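Bradyzoite surface antigen BSR4 (Toxoplasma gondii, PDB 2JKS) binds zinc ions and, as a bradyzoite surface antigen of the SRS family with two tandem domains, probably takes part in host attachment or immune recognition. Local coordinates at residues 14-18 and 152-156; 91-96 and 131-135; 128-132 and 176-180; 212-216 and 242-247; 223-227 and 272-276. All blocks are in the same frame, centred on the assembly; numbering follows the deposited sequence.

From the N terminus, the chain sets down strand 13-17 and returns 134 residues later on strand 152-161. This closes contact 1, the widest loop, which joins the two sheets of the first SRS domain. Contact 2 is nested inside it, docking helix 91-95 on strand 132-141, the neighbour of 152-161 in its sheet. Where contact 2 ends, contact 3 begins, sharing Asp-131 and Lys-132; it crosses contact 1 along the chain and ties the first domain to the opening of the second. Contacts 4 and 5 follow, crossing each other within the second domain. Contact 5 touches contact 3 through Cys-275, beside Cys-176 and Tyr-178, whereas contact 4 lies farther out on the surface.

Contact 1 (14-18 and 152-156); sequences AKCDF and TAACK
Phe-18 leans across from the end of strand 13-17 to meet residues 153 to 155 of strand 152-161, and beside it Cys-16 faces Cys-155. The two strands belong to different sheets of the first SRS domain, so the contact spans the interior of a beta sandwich and illustrates how side chains from facing sheets meet inside such a fold. With chi1 at -55°, CG of Phe-18 stands opposite the carbonyl carbon of its own residue, and the ring is carried from CB toward the facing strand. Past CG, the first atom to touch is CD2, which lies 4.1 Å from Ala-153 CB. One bond further, CE2 packs 3.7 Å from Ala-154 CA, and it is equally close to the carbonyl oxygen of Ala-153, which approaches the ring obliquely. At the tip, CZ comes 3.9 Å from the backbone N of Cys-155. The ring thus presents its edge to the peptide between Ala-154 and Cys-155, and none of these approaches is a hydrogen bond. Ala-140, Leu-52 and Ser-5 also touch the ring. The same tip also meets sulfur: Cys-155 SG sits 4.1 Å from Phe-18 CZ, in a sulfur-aromatic contact oblique to the ring. Cys-16 and Cys-155 form a disulfide known for this protein, with Leu-7 against both and Phe-44 against Cys-16. In this model the bond is doubtful, since Cys-16 SG and Cys-155 SG stand 2.6 Å apart, longer than a normal sulfur-sulfur bond.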
# COMPACT_ATOMS: atom_id res chain seq x y z
N ALA A 14 2.26 -21.51 -0.59
CA ALA A 14 3.36 -22.04 -1.40
C ALA A 14 4.20 -23.06 -0.67
O ALA A 14 4.48 -22.94 0.53
CB ALA A 14 4.29 -20.89 -1.86
N LYS A 15 4.64 -24.06 -1.41
CA LYS A 15 5.37 -25.18 -0.82
C LYS A 15 6.61 -25.45 -1.71
O LYS A 15 6.43 -25.68 -2.88
CB LYS A 15 4.44 -26.43 -0.80
CG LYS A 15 3.19 -26.44 0.14
CD LYS A 15 2.01 -25.51 -0.36
CE LYS A 15 1.20 -26.12 -1.51
NZ LYS A 15 0.27 -25.10 -2.06
N CYS A 16 7.83 -25.43 -1.16
CA CYS A 16 9.04 -25.86 -1.89
C CYS A 16 9.56 -27.20 -1.34
O CYS A 16 9.75 -27.35 -0.12
CB CYS A 16 10.19 -24.85 -1.74
SG CYS A 16 9.91 -23.15 -2.29
N ASP A 17 9.83 -28.12 -2.25
CA ASP A 17 10.19 -29.52 -1.97
C ASP A 17 11.55 -29.80 -2.64
O ASP A 17 11.72 -29.55 -3.81
CB ASP A 17 9.12 -30.46 -2.56
CG ASP A 17 7.87 -30.57 -1.70
OD1 ASP A 17 7.96 -30.84 -0.47
OD2 ASP A 17 6.76 -30.41 -2.27
N PHE A 18 12.52 -30.33 -1.90
CA PHE A 18 13.84 -30.62 -2.46
C PHE A 18 14.13 -32.11 -2.24
O PHE A 18 14.09 -32.57 -1.09
CB PHE A 18 14.93 -29.79 -1.79
CG PHE A 18 14.70 -28.30 -1.83
CD1 PHE A 18 14.11 -27.65 -0.74
CD2 PHE A 18 15.08 -27.55 -2.96
CE1 PHE A 18 13.91 -26.30 -0.78
CE2 PHE A 18 14.87 -26.19 -2.98
CZ PHE A 18 14.28 -25.57 -1.90
N THR A 152 23.66 -26.76 -4.64
CA THR A 152 22.40 -26.20 -4.17
C THR A 152 21.25 -26.28 -5.20
O THR A 152 21.46 -26.39 -6.41
CB THR A 152 22.57 -24.73 -3.74
OG1 THR A 152 22.87 -23.94 -4.90
CG2 THR A 152 23.69 -24.59 -2.77
N ALA A 153 20.02 -26.25 -4.68
CA ALA A 153 18.87 -25.87 -5.47
C ALA A 153 18.09 -24.90 -4.58
O ALA A 153 18.29 -24.85 -3.36
CB ALA A 153 18.05 -27.08 -5.80
N ALA A 154 17.21 -24.12 -5.20
CA ALA A 154 16.43 -23.13 -4.46
C ALA A 154 15.03 -22.95 -5.06
O ALA A 154 14.79 -23.33 -6.20
CB ALA A 154 17.19 -21.81 -4.46
N CYS A 155 14.11 -22.42 -4.25
CA CYS A 155 12.81 -21.92 -4.73
C CYS A 155 12.81 -20.46 -4.46
O CYS A 155 13.26 -19.99 -3.40
CB CYS A 155 11.66 -22.48 -3.90
SG CYS A 155 11.25 -24.16 -4.25
N LYS A 156 12.26 -19.72 -5.40
CA LYS A 156 12.04 -18.31 -5.16
C LYS A 156 10.53 -17.91 -5.19
O LYS A 156 9.82 -18.22 -6.13
CB LYS A 156 12.88 -17.54 -6.16
CG LYS A 156 12.68 -16.09 -6.13
CD LYS A 156 12.92 -15.63 -7.52
CE LYS A 156 13.62 -14.30 -7.51
NZ LYS A 156 13.89 -13.95 -8.90

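Contact 2 (91-96 and 131-135); sequences LKDLLE and DKAFV. With ZN (zinc ion), chain F.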
# COMPACT_ATOMS: atom_id res chain seq x y z
N LEU A 91 9.60 -5.93 6.75
CA LEU A 91 8.30 -5.76 6.07
C LEU A 91 7.70 -4.40 6.38
O LEU A 91 7.18 -3.73 5.50
CB LEU A 91 7.28 -6.83 6.48
CG LEU A 91 7.14 -8.03 5.55
CD1 LEU A 91 6.07 -8.90 6.16
CD2 LEU A 91 6.79 -7.62 4.10
N LYS A 92 7.81 -4.00 7.64
CA LYS A 92 7.27 -2.70 8.04
C LYS A 92 7.90 -1.57 7.23
O LYS A 92 7.23 -0.62 6.89
CB LYS A 92 7.37 -2.49 9.55
CG LYS A 92 8.61 -1.79 10.00
CD LYS A 92 8.62 -1.51 11.51
CE LYS A 92 7.65 -0.42 11.93
NZ LYS A 92 7.86 0.92 11.31
N ASP A 93 9.18 -1.72 6.89
CA ASP A 93 9.86 -0.74 6.05
C ASP A 93 9.45 -0.81 4.58
O ASP A 93 9.25 0.21 3.97
CB ASP A 93 11.38 -0.88 6.16
CG ASP A 93 11.95 -0.23 7.41
OD1 ASP A 93 11.21 0.52 8.10
OD2 ASP A 93 13.13 -0.47 7.70
N LEU A 94 9.35 -2.02 4.01
CA LEU A 94 8.88 -2.18 2.63
C LEU A 94 7.44 -1.66 2.50
O LEU A 94 7.13 -0.96 1.55
CB LEU A 94 8.94 -3.64 2.19
CG LEU A 94 8.47 -3.96 0.74
CD1 LEU A 94 9.27 -3.25 -0.32
CD2 LEU A 94 8.54 -5.39 0.48
N LEU A 95 6.61 -1.96 3.49
CA LEU A 95 5.19 -1.61 3.43
C LEU A 95 4.92 -0.16 3.82
O LEU A 95 3.82 0.38 3.58
CB LEU A 95 4.35 -2.56 4.30
CG LEU A 95 4.36 -4.01 3.78
CD1 LEU A 95 3.56 -4.91 4.67
CD2 LEU A 95 3.90 -4.17 2.29
N GLU A 96 5.95 0.44 4.42
CA GLU A 96 5.89 1.81 4.93
C GLU A 96 4.78 2.00 5.92
O GLU A 96 4.06 2.99 5.85
CB GLU A 96 5.76 2.82 3.80
CG GLU A 96 7.00 2.99 3.02
CD GLU A 96 6.79 3.92 1.87
OE1 GLU A 96 7.03 3.50 0.73
OE2 GLU A 96 6.37 5.08 2.08
N ASP A 131 1.40 -0.22 -4.41
CA ASP A 131 1.61 -1.67 -4.66
C ASP A 131 3.03 -2.07 -4.31
O ASP A 131 3.95 -1.39 -4.70
CB ASP A 131 1.26 -2.03 -6.11
CG ASP A 131 -0.21 -1.79 -6.44
OD1 ASP A 131 -1.08 -1.93 -5.54
OD2 ASP A 131 -0.52 -1.50 -7.60
N LYS A 132 3.18 -3.17 -3.55
CA LYS A 132 4.49 -3.65 -3.15
C LYS A 132 4.72 -5.10 -3.57
O LYS A 132 3.78 -5.89 -3.74
CB LYS A 132 4.68 -3.54 -1.62
CG LYS A 132 4.42 -2.15 -1.01
CD LYS A 132 5.53 -1.15 -1.38
CE LYS A 132 5.18 0.22 -0.80
NZ LYS A 132 6.26 1.18 -1.18
N ALA A 133 5.99 -5.46 -3.64
CA ALA A 133 6.42 -6.83 -3.84
C ALA A 133 7.66 -7.13 -3.01
O ALA A 133 8.55 -6.28 -2.84
CB ALA A 133 6.70 -7.09 -5.33
N PHE A 134 7.76 -8.36 -2.53
CA PHE A 134 9.00 -8.82 -1.91
C PHE A 134 9.24 -10.25 -2.33
O PHE A 134 8.39 -10.85 -3.02
CB PHE A 134 8.94 -8.68 -0.36
CG PHE A 134 7.92 -9.59 0.33
CD1 PHE A 134 8.24 -10.94 0.60
CD2 PHE A 134 6.67 -9.10 0.72
CE1 PHE A 134 7.36 -11.77 1.21
CE2 PHE A 134 5.74 -9.95 1.39
CZ PHE A 134 6.11 -11.28 1.64
N VAL A 135 10.40 -10.77 -1.92
CA VAL A 135 10.86 -12.11 -2.30
C VAL A 135 11.37 -12.81 -1.00
O VAL A 135 12.02 -12.19 -0.13
CB VAL A 135 12.00 -12.06 -3.43
CG1 VAL A 135 12.83 -13.34 -3.48
CG2 VAL A 135 11.41 -11.82 -4.83
ZN ZN F . 6.64 5.24 -0.52
O HOH W 1 8.85 6.21 -0.81
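Glu-96 and Lys-132 meet beside a zinc ion. The carboxylate holds the metal unevenly, with Glu-96 OE1 at 2.2 Å from the zinc and OE2 at 2.6 Å, and a water and Asp-205 complete the ligands of the model. OE1 is also the acceptor for Lys-132 NZ, 3.1 Å away, in a salt bridge that reaches the oxygen on its anti side, 32° out of the carboxylate plane. The ammonium group would be expected to offset part of the negative charge that the two acidic ligands bring to the metal. To get there the lysine chain bends at chi2 (-72°) and then runs straight, passing Leu-94 O, which lies 3.3 Å from Lys-132 CE. What positions Glu-96 is the end of helix 91-95: with positive phi it is the C-prime residue of a Schellman motif, in which Thr-97 N returns to Lys-92 O. Further from the metal the contact becomes apolar. Leu-95 CD2 rests 3.9 Å from Lys-132 CG, while Leu-94 CD2 crosses to Phe-134 CB at 3.4 Å. Leu-91 CD2 approaches the Phe-134 ring obliquely, 3.7 Å from CD2 of that ring. Beyond this layer, Val-65 and Leu-120 touch both Leu-91 and Phe-134, and Val-159 packs on Phe-134.

Contact 3 (128-132 and 176-180); sequences PLTDK and CAYGK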
# COMPACT_ATOMS: atom_id res chain seq x y z
N PRO A 128 -0.38 -1.35 2.22
CA PRO A 128 0.40 -0.15 1.83
C PRO A 128 -0.44 0.86 1.02
O PRO A 128 -1.53 0.54 0.58
CB PRO A 128 1.56 -0.75 0.99
CG PRO A 128 0.98 -1.99 0.40
CD PRO A 128 0.06 -2.55 1.47
N LEU A 129 0.06 2.08 0.89
CA LEU A 129 -0.56 3.10 -0.01
C LEU A 129 -0.23 2.91 -1.47
O LEU A 129 -0.86 3.50 -2.35
CB LEU A 129 -0.12 4.49 0.43
CG LEU A 129 -0.44 4.84 1.87
CD1 LEU A 129 0.06 6.25 2.22
CD2 LEU A 129 -1.91 4.64 2.19
N THR A 130 0.81 2.10 -1.73
CA THR A 130 1.23 1.80 -3.06
C THR A 130 1.46 0.29 -3.18
O THR A 130 1.70 -0.37 -2.17
CB THR A 130 2.55 2.58 -3.44
OG1 THR A 130 3.57 2.22 -2.52
CG2 THR A 130 2.33 4.12 -3.33
N ASP A 131 1.40 -0.22 -4.41
CA ASP A 131 1.61 -1.67 -4.66
C ASP A 131 3.03 -2.07 -4.31
O ASP A 131 3.95 -1.39 -4.70
CB ASP A 131 1.26 -2.03 -6.11
CG ASP A 131 -0.21 -1.79 -6.44
OD1 ASP A 131 -1.08 -1.93 -5.54
OD2 ASP A 131 -0.52 -1.50 -7.60
N LYS A 132 3.18 -3.17 -3.55
CA LYS A 132 4.49 -3.65 -3.15
C LYS A 132 4.72 -5.10 -3.57
O LYS A 132 3.78 -5.89 -3.74
CB LYS A 132 4.68 -3.54 -1.62
CG LYS A 132 4.42 -2.15 -1.01
CD LYS A 132 5.53 -1.15 -1.38
CE LYS A 132 5.18 0.22 -0.80
NZ LYS A 132 6.26 1.18 -1.18
N CYS A 176 -6.19 8.30 1.29
CA CYS A 176 -5.90 8.13 -0.13
C CYS A 176 -4.78 7.09 -0.31
O CYS A 176 -3.84 7.04 0.48
CB CYS A 176 -5.45 9.45 -0.80
SG CYS A 176 -6.82 10.58 -1.21
N ALA A 177 -4.94 6.27 -1.34
CA ALA A 177 -3.90 5.35 -1.80
C ALA A 177 -3.82 5.43 -3.33
O ALA A 177 -4.57 6.17 -3.98
CB ALA A 177 -4.17 3.93 -1.29
N TYR A 178 -2.87 4.69 -3.93
CA TYR A 178 -2.35 5.02 -5.25
C TYR A 178 -2.00 3.74 -6.02
O TYR A 178 -1.42 3.82 -7.13
CB TYR A 178 -1.07 5.91 -5.12
CG TYR A 178 -1.25 7.06 -4.15
CD1 TYR A 178 -1.99 8.20 -4.53
CD2 TYR A 178 -0.74 6.99 -2.85
CE1 TYR A 178 -2.25 9.20 -3.63
CE2 TYR A 178 -0.96 8.01 -1.97
CZ TYR A 178 -1.74 9.09 -2.36
OH TYR A 178 -1.92 10.09 -1.47
N GLY A 179 -2.38 2.59 -5.47
CA GLY A 179 -2.21 1.31 -6.17
C GLY A 179 -3.01 1.18 -7.43
O GLY A 179 -4.00 1.89 -7.62
N LYS A 180 -2.59 0.27 -8.30
CA LYS A 180 -3.37 -0.10 -9.49
C LYS A 180 -4.90 -0.27 -9.25
O LYS A 180 -5.72 0.18 -10.08
CB LYS A 180 -2.79 -1.42 -10.13
CG LYS A 180 -3.26 -1.69 -11.58
CD LYS A 180 -2.92 -3.13 -12.03
CE LYS A 180 -3.45 -3.45 -13.45
NZ LYS A 180 -4.88 -3.91 -13.46
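Leu-129 and Tyr-178 are joined by a backbone bond at the junction of the two SRS domains: residues 128-132 lead into a strand of the first, and 176-180 follow strand 173-175 of the second. The two irregular segments run almost in parallel, and the contact is a worked example of a tandem-domain interface with a packed half and a polar, outer half. The tight half centres on Leu-129 O. It accepts Tyr-178 N at 2.8 Å, almost head-on to the carbonyl, although the bond is bent at the hydrogen (135°). Ala-177 CB and Tyr-178 CD2 each lie 3.5 Å from Leu-129 O. Leu-129 CD2 adds a touch to Cys-176 O, and Thr-130 CG2 meets the tyrosine ring at its edge. Tyr-178 is tied at its N by Leu-129 O and at its OH by Cys-202 O; separately, Cys-176 is in a disulfide with Cys-301. On the more open side the contact rests on Asp-131. Its OD2 receives Lys-180 N at 2.8 Å with a straighter N-H (157°), on the syn side and 30° out of the carboxylate plane, while OD1 is taken up by Ala-163 N. Both oxygens are thus engaged by backbone amides, which holds the carboxylate in place. The exposed side chain of Lys-180 leads away from the contact beyond its CB. Gly-179, with no side chain, lets Asp-131 OD1 come within 3.5 Å of its CA.

Contact 4 (212-216 and 242-247); sequences TYAEE and KSWWVT. With ZN (zinc ion), chain I.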
# COMPACT_ATOMS: atom_id res chain seq x y z
N THR A 212 -2.73 24.37 -4.65
CA THR A 212 -3.34 25.62 -4.14
C THR A 212 -4.64 25.40 -3.32
O THR A 212 -5.49 26.28 -3.24
CB THR A 212 -3.56 26.56 -5.31
OG1 THR A 212 -4.24 25.85 -6.38
CG2 THR A 212 -2.20 27.03 -5.84
N TYR A 213 -4.74 24.22 -2.69
CA TYR A 213 -6.01 23.80 -2.08
C TYR A 213 -6.47 24.79 -1.01
O TYR A 213 -7.67 24.88 -0.77
CB TYR A 213 -5.91 22.39 -1.50
CG TYR A 213 -4.89 22.30 -0.41
CD1 TYR A 213 -5.22 22.57 0.89
CD2 TYR A 213 -3.54 21.98 -0.72
CE1 TYR A 213 -4.27 22.54 1.88
CE2 TYR A 213 -2.57 21.95 0.25
CZ TYR A 213 -2.94 22.22 1.54
OH TYR A 213 -2.00 22.16 2.55
N ALA A 214 -5.54 25.52 -0.38
CA ALA A 214 -5.91 26.48 0.70
C ALA A 214 -6.79 27.61 0.18
O ALA A 214 -7.47 28.25 0.99
CB ALA A 214 -4.66 27.07 1.41
N GLU A 215 -6.79 27.83 -1.14
CA GLU A 215 -7.67 28.83 -1.79
C GLU A 215 -8.54 28.31 -2.92
O GLU A 215 -9.47 28.98 -3.29
CB GLU A 215 -6.87 30.02 -2.34
CG GLU A 215 -6.09 30.72 -1.31
CD GLU A 215 -5.21 31.83 -1.88
OE1 GLU A 215 -5.25 32.13 -3.11
OE2 GLU A 215 -4.48 32.42 -1.08
N GLU A 216 -8.15 27.19 -3.53
CA GLU A 216 -8.74 26.68 -4.76
C GLU A 216 -9.19 25.22 -4.72
O GLU A 216 -8.64 24.40 -3.96
CB GLU A 216 -7.77 26.83 -5.92
CG GLU A 216 -7.59 28.30 -6.28
CD GLU A 216 -6.47 28.61 -7.20
OE1 GLU A 216 -5.66 27.72 -7.55
OE2 GLU A 216 -6.40 29.82 -7.54
N LYS A 242 -9.02 31.59 3.97
CA LYS A 242 -7.90 30.63 3.95
C LYS A 242 -7.78 29.87 5.26
O LYS A 242 -7.35 28.71 5.26
CB LYS A 242 -6.56 31.35 3.71
CG LYS A 242 -6.21 31.60 2.27
CD LYS A 242 -4.77 32.15 2.21
CE LYS A 242 -3.84 31.10 1.78
NZ LYS A 242 -2.71 31.78 1.07
N SER A 243 -8.18 30.51 6.36
CA SER A 243 -8.05 29.86 7.68
C SER A 243 -8.99 28.66 7.85
O SER A 243 -8.83 27.87 8.79
CB SER A 243 -8.30 30.86 8.82
OG SER A 243 -9.65 31.28 8.86
N TRP A 244 -9.96 28.52 6.94
CA TRP A 244 -10.85 27.34 6.95
C TRP A 244 -10.04 26.04 6.70
O TRP A 244 -10.45 24.95 7.08
CB TRP A 244 -11.95 27.49 5.88
CG TRP A 244 -13.08 28.50 6.14
CD1 TRP A 244 -13.09 29.55 7.04
CD2 TRP A 244 -14.32 28.59 5.40
NE1 TRP A 244 -14.29 30.25 6.92
CE2 TRP A 244 -15.04 29.69 5.91
CE3 TRP A 244 -14.87 27.85 4.36
CZ2 TRP A 244 -16.33 30.04 5.43
CZ3 TRP A 244 -16.15 28.19 3.87
CH2 TRP A 244 -16.87 29.28 4.42
N TRP A 245 -8.89 26.15 6.05
CA TRP A 245 -7.97 25.01 5.91
C TRP A 245 -6.86 25.10 6.93
O TRP A 245 -6.23 26.17 7.09
CB TRP A 245 -7.31 25.03 4.57
CG TRP A 245 -8.15 24.57 3.41
CD1 TRP A 245 -8.80 25.35 2.51
CD2 TRP A 245 -8.41 23.21 3.04
NE1 TRP A 245 -9.45 24.57 1.58
CE2 TRP A 245 -9.21 23.25 1.88
CE3 TRP A 245 -7.99 21.96 3.55
CZ2 TRP A 245 -9.64 22.08 1.23
CZ3 TRP A 245 -8.41 20.79 2.90
CH2 TRP A 245 -9.24 20.86 1.77
N VAL A 246 -6.62 23.99 7.61
CA VAL A 246 -5.40 23.80 8.40
C VAL A 246 -4.60 22.55 7.97
O VAL A 246 -5.10 21.43 7.91
CB VAL A 246 -5.57 24.03 9.97
CG1 VAL A 246 -6.95 24.58 10.37
CG2 VAL A 246 -5.10 22.85 10.83
N THR A 247 -3.34 22.79 7.66
CA THR A 247 -2.43 21.78 7.16
C THR A 247 -1.53 21.31 8.29
O THR A 247 -0.99 22.12 9.07
CB THR A 247 -1.63 22.34 5.99
OG1 THR A 247 -2.55 22.74 4.98
CG2 THR A 247 -0.66 21.30 5.40
ZN ZN I . -4.74 30.08 -8.57
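The hydroxyls of Tyr-213 and Thr-247 meet at 2.6 Å between Tyr-213 OH and Thr-247 OG1, a short hydrogen bond in which either may be the donor. The threonine oxygen lies in the plane of the phenol ring, at its edge. That ring is swung over by a chi1 of 62°, which sets CG between the backbone N and the carbonyl carbon. From there its CD1 edge points at one face of the Trp-245 indole, a T-shaped stack with the Tyr-213 centroid 5.2 Å from that of the six-membered ring of Trp-245 and planes at 74°. The backbone behind the tyrosine also crosses the indole: Tyr-213 O is 3.0 Å from Trp-245 NE1, but at an angle too poor for a hydrogen bond. Here a loop of the second SRS domain, between strands 206-209 and 216-218, folds over edge strand 245-247, and Trp-245 reaches inward to Leu-257 and Phe-233. Ala-214 O is buried against the indole and finds no polar partner in the model. Outside this aromatic patch, Lys-242 NZ makes a salt bridge of 2.9 Å with Glu-215 OE2, on the anti side, 28° out of the carboxylate plane. The two side chains also touch along their methylene groups, Lys-242 CG lying 3.7 Å from Glu-215 CG. Within the loop, Thr-212 O accepts from the backbone N of both Glu-215 and Glu-216. The Glu-216 carboxylate holds a zinc ion unevenly, OE2 at 2.0 Å and OE1 at 2.7 Å, and OE1 also accepts from Thr-212 OG1.

Contact 5 (223-227 and 272-276); sequences KDVNR and LVGCV
Val-225 pushes its branched side chain onto Leu-272, Gly-274 and Val-276 of strand 269-277, and everything that crosses this contact is van der Waals packing. Its setting is a long loop of the second SRS domain, between strands 216-218 and 230-232, laid against that strand of the sandwich. Cys-275 points away from the loop, to its disulfide with Cys-202. Among the apolar touches, Leu-272 contributes most on the strand side. CD2 lies 3.5 Å from Val-225 CA, and CD1 reaches the backbone at the start of the turn, 3.6 Å from Asp-224 N. The valine sends its two branches to different residues of the strand: CG2 comes over Gly-274, 3.9 Å from its N, where the backbone angles would also press any CB against the preceding carbonyl oxygen, while CG1 meets Val-276 CG1 at 3.9 Å. With chi1 at 76°, CG1 lies between the backbone N and the carbonyl carbon and is aimed at Val-276. The polar bonds lie within the loop or run to Ser-300 and Thr-302, whose OG1 accepts Val-225 N. Asp-224 begins a type I turn closed by Arg-227 N to Asp-224 O, and its side chain adds an Asx turn, with Asn-226 N donating to Asp-224 OD1 at 2.9 Å from above the carboxylate plane. Charge supplements this, for Arg-227 NH1 is close to Asp-224 OD2, although that oxygen lies well out of the guanidinium plane. At the far end, Asn-226 OD1 bonds to Ser-300 OG and brushes Val-276 CG1 at 3.8 Å.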
# COMPACT_ATOMS: atom_id res chain seq x y z
N LYS A 223 -14.59 14.88 -12.61
CA LYS A 223 -14.57 13.67 -11.73
C LYS A 223 -13.20 12.96 -11.63
O LYS A 223 -13.10 11.77 -11.34
CB LYS A 223 -15.75 12.70 -12.08
CG LYS A 223 -17.13 13.36 -12.25
CD LYS A 223 -17.60 14.15 -11.05
CE LYS A 223 -19.15 14.51 -11.08
NZ LYS A 223 -19.40 15.89 -10.49
N ASP A 224 -12.12 13.72 -11.80
CA ASP A 224 -10.81 13.11 -11.85
C ASP A 224 -9.83 14.16 -11.40
O ASP A 224 -9.62 15.18 -12.07
CB ASP A 224 -10.51 12.64 -13.29
CG ASP A 224 -9.18 11.98 -13.44
OD1 ASP A 224 -8.39 11.82 -12.48
OD2 ASP A 224 -8.93 11.59 -14.58
N VAL A 225 -9.21 13.92 -10.26
CA VAL A 225 -8.20 14.87 -9.77
C VAL A 225 -7.00 15.07 -10.75
O VAL A 225 -6.29 16.07 -10.65
CB VAL A 225 -7.70 14.45 -8.35
CG1 VAL A 225 -6.74 13.26 -8.40
CG2 VAL A 225 -7.08 15.62 -7.59
N ASN A 226 -6.77 14.10 -11.64
CA ASN A 226 -5.72 14.24 -12.64
C ASN A 226 -6.06 15.25 -13.74
O ASN A 226 -5.14 15.73 -14.44
CB ASN A 226 -5.38 12.90 -13.30
CG ASN A 226 -4.67 11.93 -12.40
OD1 ASN A 226 -3.96 12.29 -11.46
ND2 ASN A 226 -4.82 10.66 -12.75
N ARG A 227 -7.35 15.58 -13.89
CA ARG A 227 -7.81 16.67 -14.77
C ARG A 227 -8.41 17.81 -13.94
O ARG A 227 -9.64 17.91 -13.75
CB ARG A 227 -8.78 16.14 -15.83
CG ARG A 227 -8.17 14.93 -16.63
CD ARG A 227 -9.08 14.43 -17.78
NE ARG A 227 -10.47 14.28 -17.33
CZ ARG A 227 -11.07 13.13 -16.99
NH1 ARG A 227 -10.42 11.97 -17.07
NH2 ARG A 227 -12.35 13.16 -16.57
N LEU A 272 -13.96 19.32 -6.03
CA LEU A 272 -13.09 18.16 -6.05
C LEU A 272 -11.70 18.54 -5.54
O LEU A 272 -11.16 19.53 -5.93
CB LEU A 272 -13.06 17.63 -7.48
CG LEU A 272 -12.39 16.37 -7.97
CD1 LEU A 272 -13.08 16.05 -9.27
CD2 LEU A 272 -10.88 16.55 -8.18
N VAL A 273 -11.14 17.72 -4.66
CA VAL A 273 -9.74 17.76 -4.33
C VAL A 273 -9.26 16.29 -4.24
O VAL A 273 -10.01 15.37 -4.53
CB VAL A 273 -9.49 18.42 -2.96
CG1 VAL A 273 -9.83 19.90 -2.99
CG2 VAL A 273 -10.35 17.72 -1.88
N GLY A 274 -8.00 16.11 -3.87
CA GLY A 274 -7.50 14.77 -3.68
C GLY A 274 -6.01 14.71 -3.51
O GLY A 274 -5.36 15.68 -3.02
N CYS A 275 -5.47 13.55 -3.89
CA CYS A 275 -4.05 13.24 -3.72
C CYS A 275 -3.54 12.61 -4.98
O CYS A 275 -4.15 11.68 -5.54
CB CYS A 275 -3.85 12.29 -2.52
SG CYS A 275 -4.43 12.87 -0.92
N VAL A 276 -2.41 13.13 -5.45
CA VAL A 276 -1.70 12.53 -6.59
C VAL A 276 -0.38 11.93 -6.11
O VAL A 276 0.17 12.39 -5.09
CB VAL A 276 -1.52 13.55 -7.77
CG1 VAL A 276 -2.90 14.04 -8.23
CG2 VAL A 276 -0.70 14.74 -7.32